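Local coordinates for Ycf48-like protein (Thermosynechococcus elongatus, PDB 5OJ5) that binds the C-terminal extension of the D1 precursor and probably assists early photosystem II assembly and the replacement of photodamaged D1, at residues M230-M240 against F249-W258; T279-G287 against C294-W302. All coordinates share one frame; numbering follows the deposited sequence.

Overall arrangement
Contacts 1 and 2 lie in neighbouring blades of the seven-bladed beta-propeller, and each joins the two strands of a hairpin (238-242 with 246-251, then 283-287 with 292-295) and continues into the loop beyond. Their centres are about 15 Å apart, and each is about 17 Å from the centre of the chain. They touch directly where Phe-249 CE2 of contact 1 packs 3.9 Å from Gly-299 O of contact 2. Tyr-277, on the strand between them in sequence, also meets side chains of both. On its other flank contact 1 reaches Tyr-206 and Thr-222, which fall within the Arg-rich patch spanning residues 202-226.

Contact 1 (M230-M240 against F249-W258); sequences MGFTPDGRLWM and FSDPDNSENW
Leu-238 and Ser-250 pair through both polar atoms of the leucine backbone, but only one of the two bonds is purely main chain. Ser-250 N donates to Leu-238 O (2.9 Å), whereas Leu-238 N is met by the serine hydroxyl, with Ser-250 OG 2.9 Å away and an almost straight N-H...O angle of 171°. The hydroxyl sits between the backbone N and the carbonyl carbon of its own residue (chi1 67°), which turns it to the amide. Ser-250 O is satisfied elsewhere: a water donates to it at 2.7 Å and accepts from Arg-237 NH1 at 2.9 Å, while the arginine CD lies close by.

The rest of the guanidinium is held by Asp-235 in a side-on salt bridge. Arg-237 NE reaches Asp-235 OD1 at 2.8 Å, from above the carboxylate plane, and Arg-237 NH2 meets the syn lone pair of Asp-235 OD2 at 3.0 Å. Thr-233 OG1 donates to Asp-235 OD1 from the opposite face and accepts from Arg-237 N, tying the turn between strands 227-232 and 238-242 together.

Strands 238-242 and 246-251, the second and third of this propeller blade, meet at Trp-239 and Phe-249, an antiparallel non-hydrogen-bonded pair. Trp-239 CB lies against Phe-249 CD1, and Tyr-277 of the next blade also touches the phenylalanine.

Beyond Leu-238 and Met-240, Trp-258 is gripped on both faces of its indole. Met-240 CE stands 3.4 Å from the centroid of its six-membered ring, only 2° off the normal, in a CH-pi contact, and SD lies over the same face as a Met-aromatic contact. A bend at the end of the methionine chain folds the methyl over the ring. Ser-250 CB covers the opposite face, Leu-238 CB abuts Trp-258 CH2, and Trp-258 NE1 has a weak hydrogen bond to Tyr-206 OH.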
# COMPACT_ATOMS: atom_id res chain seq x y z
N MET A 230 3.18 7.68 -5.74
CA MET A 230 2.03 8.27 -6.42
C MET A 230 0.84 7.36 -6.22
O MET A 230 1.00 6.14 -6.10
CB MET A 230 2.23 8.43 -7.92
CG MET A 230 3.32 9.43 -8.25
SD MET A 230 3.58 9.64 -10.03
CE MET A 230 2.08 10.50 -10.44
N GLY A 231 -0.36 7.94 -6.25
CA GLY A 231 -1.60 7.19 -6.15
C GLY A 231 -2.76 7.98 -6.62
O GLY A 231 -2.60 9.04 -7.24
N PHE A 232 -3.95 7.47 -6.33
CA PHE A 232 -5.20 8.05 -6.80
C PHE A 232 -5.96 8.69 -5.66
O PHE A 232 -5.94 8.19 -4.54
CB PHE A 232 -6.05 6.97 -7.46
CG PHE A 232 -5.39 6.35 -8.65
CD1 PHE A 232 -5.56 6.90 -9.90
CD2 PHE A 232 -4.56 5.22 -8.52
CE1 PHE A 232 -4.93 6.35 -11.01
CE2 PHE A 232 -3.93 4.67 -9.64
CZ PHE A 232 -4.13 5.23 -10.86
N THR A 233 -6.64 9.80 -5.96
CA THR A 233 -7.56 10.39 -4.99
C THR A 233 -8.94 9.76 -5.15
O THR A 233 -9.17 9.06 -6.13
CB THR A 233 -7.68 11.89 -5.25
OG1 THR A 233 -8.47 12.08 -6.43
CG2 THR A 233 -6.33 12.57 -5.38
N PRO A 234 -9.89 10.02 -4.26
CA PRO A 234 -11.25 9.48 -4.41
C PRO A 234 -12.13 10.31 -5.32
O PRO A 234 -13.35 10.11 -5.35
CB PRO A 234 -11.81 9.51 -2.98
CG PRO A 234 -10.77 10.00 -2.12
CD PRO A 234 -9.70 10.61 -2.93
N ASP A 235 -11.55 11.21 -6.09
CA ASP A 235 -12.31 12.02 -7.03
C ASP A 235 -11.68 12.03 -8.41
O ASP A 235 -11.99 12.88 -9.23
CB ASP A 235 -12.52 13.45 -6.53
CG ASP A 235 -11.23 14.10 -6.09
OD1 ASP A 235 -10.19 13.92 -6.73
OD2 ASP A 235 -11.24 14.77 -5.04
N GLY A 236 -10.84 11.06 -8.72
CA GLY A 236 -10.40 10.90 -10.09
C GLY A 236 -9.13 11.64 -10.44
O GLY A 236 -8.85 11.82 -11.64
N ARG A 237 -8.36 12.08 -9.47
CA ARG A 237 -7.08 12.73 -9.67
C ARG A 237 -5.96 11.80 -9.21
O ARG A 237 -6.19 10.75 -8.60
CB ARG A 237 -7.02 14.06 -8.91
CG ARG A 237 -8.01 15.11 -9.42
CD ARG A 237 -7.96 16.36 -8.55
NE ARG A 237 -8.48 16.05 -7.23
CZ ARG A 237 -8.04 16.54 -6.07
NH1 ARG A 237 -7.03 17.41 -5.99
NH2 ARG A 237 -8.62 16.13 -4.96
N LEU A 238 -4.73 12.21 -9.51
CA LEU A 238 -3.52 11.62 -8.98
C LEU A 238 -2.93 12.52 -7.91
O LEU A 238 -3.07 13.75 -7.95
CB LEU A 238 -2.48 11.41 -10.07
CG LEU A 238 -2.76 10.42 -11.22
CD1 LEU A 238 -1.75 10.59 -12.40
CD2 LEU A 238 -2.70 9.05 -10.70
N TRP A 239 -2.19 11.89 -6.99
CA TRP A 239 -1.33 12.60 -6.06
C TRP A 239 0.09 12.09 -6.25
O TRP A 239 0.31 10.96 -6.68
CB TRP A 239 -1.80 12.43 -4.59
CG TRP A 239 -1.92 11.02 -4.10
CD1 TRP A 239 -3.08 10.28 -4.01
CD2 TRP A 239 -0.87 10.18 -3.61
NE1 TRP A 239 -2.81 9.04 -3.49
CE2 TRP A 239 -1.46 8.95 -3.24
CE3 TRP A 239 0.51 10.34 -3.43
CZ2 TRP A 239 -0.72 7.89 -2.72
CZ3 TRP A 239 1.25 9.27 -2.93
CH2 TRP A 239 0.63 8.06 -2.58
N MET A 240 1.04 12.92 -5.85
CA MET A 240 2.44 12.54 -5.81
C MET A 240 3.10 13.02 -4.53
O MET A 240 2.80 14.11 -4.02
CB MET A 240 3.25 13.08 -7.03
CG MET A 240 3.28 14.58 -7.17
SD MET A 240 4.36 15.16 -8.49
CE MET A 240 3.76 14.38 -9.89
N PHE A 249 -0.99 17.52 -6.45
CA PHE A 249 -2.19 16.87 -6.96
C PHE A 249 -2.40 17.27 -8.41
O PHE A 249 -2.15 18.42 -8.80
CB PHE A 249 -3.42 17.29 -6.16
CG PHE A 249 -3.33 16.94 -4.70
CD1 PHE A 249 -3.74 15.71 -4.27
CD2 PHE A 249 -2.77 17.81 -3.78
CE1 PHE A 249 -3.64 15.35 -2.91
CE2 PHE A 249 -2.67 17.46 -2.43
CZ PHE A 249 -3.10 16.22 -2.00
N SER A 250 -2.91 16.34 -9.20
CA SER A 250 -3.14 16.62 -10.61
C SER A 250 -4.39 17.48 -10.80
O SER A 250 -5.30 17.54 -9.95
CB SER A 250 -3.21 15.32 -11.41
OG SER A 250 -4.35 14.57 -11.08
N ASP A 251 -4.42 18.17 -11.94
CA ASP A 251 -5.50 19.08 -12.31
C ASP A 251 -6.76 18.28 -12.59
O ASP A 251 -6.70 17.25 -13.27
CB ASP A 251 -5.03 19.81 -13.58
CG ASP A 251 -6.13 20.61 -14.30
OD1 ASP A 251 -5.90 21.00 -15.47
OD2 ASP A 251 -7.20 20.87 -13.72
N PRO A 252 -7.93 18.70 -12.08
CA PRO A 252 -9.15 17.94 -12.42
C PRO A 252 -9.45 17.88 -13.91
O PRO A 252 -9.99 16.88 -14.38
CB PRO A 252 -10.25 18.65 -11.61
CG PRO A 252 -9.64 19.94 -11.16
CD PRO A 252 -8.17 19.70 -11.03
N ASP A 253 -9.04 18.89 -14.68
CA ASP A 253 -9.36 18.94 -16.10
C ASP A 253 -8.35 18.22 -16.99
O ASP A 253 -8.63 17.99 -18.17
CB ASP A 253 -9.47 20.41 -16.55
CG ASP A 253 -10.36 21.22 -15.62
OD1 ASP A 253 -11.59 20.99 -15.63
OD2 ASP A 253 -9.83 22.08 -14.88
N ASN A 254 -7.19 17.84 -16.44
CA ASN A 254 -6.14 17.26 -17.27
C ASN A 254 -5.18 16.59 -16.29
O ASN A 254 -4.42 17.27 -15.60
CB ASN A 254 -5.44 18.33 -18.09
CG ASN A 254 -4.37 17.77 -19.01
OD1 ASN A 254 -4.02 16.60 -18.94
ND2 ASN A 254 -3.84 18.63 -19.88
N SER A 255 -5.25 15.25 -16.22
CA SER A 255 -4.47 14.52 -15.23
C SER A 255 -2.98 14.54 -15.52
O SER A 255 -2.20 14.09 -14.67
CB SER A 255 -4.97 13.07 -15.10
OG SER A 255 -4.73 12.33 -16.29
N GLU A 256 -2.56 15.03 -16.67
CA GLU A 256 -1.14 15.22 -16.90
C GLU A 256 -0.65 16.61 -16.51
O GLU A 256 0.57 16.84 -16.55
CB GLU A 256 -0.76 14.87 -18.34
CG GLU A 256 -0.86 13.38 -18.63
CD GLU A 256 -1.06 13.08 -20.09
OE1 GLU A 256 -1.54 11.97 -20.43
OE2 GLU A 256 -0.71 13.97 -20.91
N ASN A 257 -1.55 17.50 -16.09
CA ASN A 257 -1.18 18.80 -15.53
C ASN A 257 -1.23 18.73 -14.00
O ASN A 257 -2.10 18.07 -13.42
CB ASN A 257 -2.09 19.92 -16.03
CG ASN A 257 -1.66 20.49 -17.40
OD1 ASN A 257 -2.48 20.59 -18.32
ND2 ASN A 257 -0.39 20.88 -17.52
N TRP A 258 -0.32 19.42 -13.36
CA TRP A 258 -0.08 19.25 -11.94
C TRP A 258 -0.13 20.62 -11.28
O TRP A 258 0.27 21.64 -11.87
CB TRP A 258 1.26 18.53 -11.70
CG TRP A 258 1.17 17.08 -11.98
CD1 TRP A 258 1.30 16.44 -13.19
CD2 TRP A 258 0.78 16.08 -11.06
NE1 TRP A 258 1.06 15.10 -13.07
CE2 TRP A 258 0.75 14.85 -11.76
CE3 TRP A 258 0.50 16.08 -9.68
CZ2 TRP A 258 0.45 13.68 -11.16
CZ3 TRP A 258 0.19 14.88 -9.10
CH2 TRP A 258 0.20 13.71 -9.84
O HOH W 1 -6.23 19.26 -8.02

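Contact 2 (T279-G287 against C294-W302); sequences TPNEVWLAG and CSQDGGQTW
Val-283 and Ser-295 form an antiparallel hydrogen-bonded pair, with Ser-295 N 2.8 Å from Val-283 O and Val-283 N 2.9 Å from Ser-295 O. Trp-284 and Cys-294, the next pair, are packed closely on the other face of the sheet. Cys-294 CB stands 3.6 Å from the centroid of the Trp-284 six-membered ring, 4° off its normal, and the sulfur, anti to the cysteine N (chi1 177°), lies over the same face and touches Glu-282 CG.

On the face of the sheet that carries Val-283, Trp-302 packs between Ser-295 and Leu-285. Ser-295 CB covers one side of its indole and Leu-285 CD2 the other, while Leu-285 CB presses to 3.5 Å from Trp-302 CZ3. Val-283 CG2 fits against the bend, 3.7 Å from Gly-298 C.

Toward Asn-281 and Gln-296 the contact opens to solvent. Here the strand pairing has ended, and the backbones are joined by a more bent bond, Gly-298 N to Asn-281 O at 2.9 Å with an N-H...O angle of 144°. Glu-282 is partly exposed yet firmly held: its OE2 accepts from Trp-284 NE1 (2.9 Å) through the anti lone pair and pairs with Arg-278. Its OE1 takes a bond from a water 2.6 Å away, whose link to Gln-296 OE1 is weak.

Within 294-302, Ser-295 OG accepts from Gly-299 N, and the Asp-297 carboxylate receives Thr-301 N on the syn lone pair of OD1 and Thr-301 OG1 at OD2. The run Ser-Gln-Asp-Gly-Gly-Gln-Thr-Trp, with its inward tryptophan and glycine-rich turn leading from strand 292-295 to strand 303-304, is the Asp-box (BNR repeat) of sialidase-like beta-propeller blades.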
# COMPACT_ATOMS: atom_id res chain seq x y z
N THR A 279 -11.79 9.86 3.99
CA THR A 279 -13.03 10.34 3.42
C THR A 279 -12.63 11.22 2.25
O THR A 279 -11.44 11.50 2.07
CB THR A 279 -13.82 11.19 4.42
OG1 THR A 279 -13.10 12.40 4.64
CG2 THR A 279 -14.07 10.43 5.72
N PRO A 280 -13.57 11.73 1.46
CA PRO A 280 -13.16 12.60 0.35
C PRO A 280 -12.39 13.83 0.78
O PRO A 280 -11.56 14.31 0.00
CB PRO A 280 -14.49 12.96 -0.34
CG PRO A 280 -15.37 11.79 -0.08
CD PRO A 280 -14.97 11.29 1.31
N ASN A 281 -12.62 14.37 1.99
CA ASN A 281 -11.92 15.59 2.41
C ASN A 281 -10.81 15.36 3.44
O ASN A 281 -9.99 16.26 3.65
CB ASN A 281 -12.94 16.56 3.02
CG ASN A 281 -13.94 17.05 2.01
OD1 ASN A 281 -13.62 17.22 0.83
ND2 ASN A 281 -15.15 17.28 2.46
N GLU A 282 -10.78 14.20 4.10
CA GLU A 282 -9.80 13.96 5.15
C GLU A 282 -8.70 13.06 4.64
O GLU A 282 -8.93 11.89 4.30
CB GLU A 282 -10.46 13.40 6.42
CG GLU A 282 -9.46 13.30 7.52
CD GLU A 282 -10.05 12.71 8.78
OE1 GLU A 282 -11.08 13.23 9.26
OE2 GLU A 282 -9.51 11.71 9.29
N VAL A 283 -7.50 13.61 4.61
CA VAL A 283 -6.33 12.97 4.02
C VAL A 283 -5.28 12.81 5.10
O VAL A 283 -5.07 13.71 5.91
CB VAL A 283 -5.73 13.83 2.89
CG1 VAL A 283 -4.84 12.94 2.01
CG2 VAL A 283 -6.82 14.53 2.06
N TRP A 284 -4.60 11.66 5.10
CA TRP A 284 -3.50 11.38 6.01
C TRP A 284 -2.22 11.22 5.19
O TRP A 284 -2.22 10.66 4.09
CB TRP A 284 -3.81 10.16 6.86
CG TRP A 284 -4.86 10.43 7.88
CD1 TRP A 284 -6.22 10.39 7.68
CD2 TRP A 284 -4.64 10.90 9.21
NE1 TRP A 284 -6.85 10.77 8.86
CE2 TRP A 284 -5.91 11.08 9.80
CE3 TRP A 284 -3.48 11.15 9.97
CZ2 TRP A 284 -6.06 11.51 11.13
CZ3 TRP A 284 -3.64 11.61 11.27
CH2 TRP A 284 -4.92 11.76 11.84
N LEU A 285 -1.11 11.67 5.78
CA LEU A 285 0.18 11.69 5.14
C LEU A 285 1.19 11.18 6.15
O LEU A 285 1.35 11.77 7.21
CB LEU A 285 0.49 13.12 4.67
CG LEU A 285 1.80 13.36 3.97
CD1 LEU A 285 1.88 12.62 2.64
CD2 LEU A 285 1.95 14.85 3.72
N ALA A 286 1.81 10.05 5.82
CA ALA A 286 2.70 9.33 6.72
C ALA A 286 4.13 9.43 6.21
O ALA A 286 4.37 9.31 5.01
CB ALA A 286 2.29 7.86 6.78
N GLY A 287 5.07 9.58 7.12
CA GLY A 287 6.45 9.67 6.72
C GLY A 287 7.42 9.14 7.75
O GLY A 287 7.09 8.38 8.65
N CYS A 294 -2.50 15.26 9.00
CA CYS A 294 -3.86 15.17 8.53
C CYS A 294 -4.28 16.50 7.92
O CYS A 294 -4.05 17.56 8.50
CB CYS A 294 -4.80 14.78 9.66
SG CYS A 294 -6.52 14.71 9.25
N SER A 295 -4.94 16.41 6.78
CA SER A 295 -5.62 17.55 6.18
C SER A 295 -7.11 17.28 6.20
O SER A 295 -7.57 16.18 5.84
CB SER A 295 -5.13 17.71 4.74
OG SER A 295 -5.94 18.71 4.10
N GLN A 296 -7.89 18.28 6.58
CA GLN A 296 -9.34 18.18 6.60
C GLN A 296 -9.96 18.96 5.46
O GLN A 296 -11.19 19.04 5.37
CB GLN A 296 -9.88 18.62 7.98
CG GLN A 296 -9.44 17.61 9.06
CD GLN A 296 -9.76 18.01 10.46
OE1 GLN A 296 -10.86 17.76 10.94
NE2 GLN A 296 -8.79 18.59 11.16
N ASP A 297 -9.16 19.48 4.56
CA ASP A 297 -9.62 20.27 3.43
C ASP A 297 -9.08 19.70 2.13
O ASP A 297 -8.75 20.43 1.20
CB ASP A 297 -9.31 21.76 3.58
CG ASP A 297 -7.83 22.07 3.81
OD1 ASP A 297 -6.97 21.21 3.54
OD2 ASP A 297 -7.52 23.22 4.26
N GLY A 298 -8.91 18.38 2.07
CA GLY A 298 -8.56 17.73 0.82
C GLY A 298 -7.09 17.86 0.44
O GLY A 298 -6.73 17.64 -0.71
N GLY A 299 -6.22 18.20 1.37
CA GLY A 299 -4.80 18.24 1.09
C GLY A 299 -4.23 19.62 0.99
O GLY A 299 -3.03 19.75 0.75
N GLN A 300 -5.06 20.67 1.11
CA GLN A 300 -4.55 22.03 0.98
C GLN A 300 -3.73 22.44 2.19
O GLN A 300 -2.67 23.08 2.03
CB GLN A 300 -5.72 22.99 0.77
CG GLN A 300 -6.33 22.85 -0.62
CD GLN A 300 -5.27 22.91 -1.72
OE1 GLN A 300 -4.58 23.91 -1.88
NE2 GLN A 300 -5.15 21.83 -2.49
N THR A 301 -4.24 22.18 3.39
CA THR A 301 -3.53 22.56 4.60
C THR A 301 -3.50 21.39 5.55
O THR A 301 -4.36 20.50 5.53
CB THR A 301 -4.12 23.75 5.32
OG1 THR A 301 -5.41 23.43 5.85
CG2 THR A 301 -4.25 24.93 4.37
N TRP A 302 -2.47 21.38 6.37
CA TRP A 302 -2.13 20.20 7.14
C TRP A 302 -1.90 20.57 8.59
O TRP A 302 -1.42 21.65 8.93
CB TRP A 302 -0.83 19.57 6.57
CG TRP A 302 -1.06 19.05 5.17
CD1 TRP A 302 -0.97 19.76 4.00
CD2 TRP A 302 -1.48 17.72 4.81
NE1 TRP A 302 -1.29 18.94 2.94
CE2 TRP A 302 -1.62 17.70 3.41
CE3 TRP A 302 -1.77 16.56 5.53
CZ2 TRP A 302 -2.00 16.56 2.73
CZ3 TRP A 302 -2.16 15.44 4.85
CH2 TRP A 302 -2.28 15.44 3.46
O HOH W 2 -12.40 15.43 8.88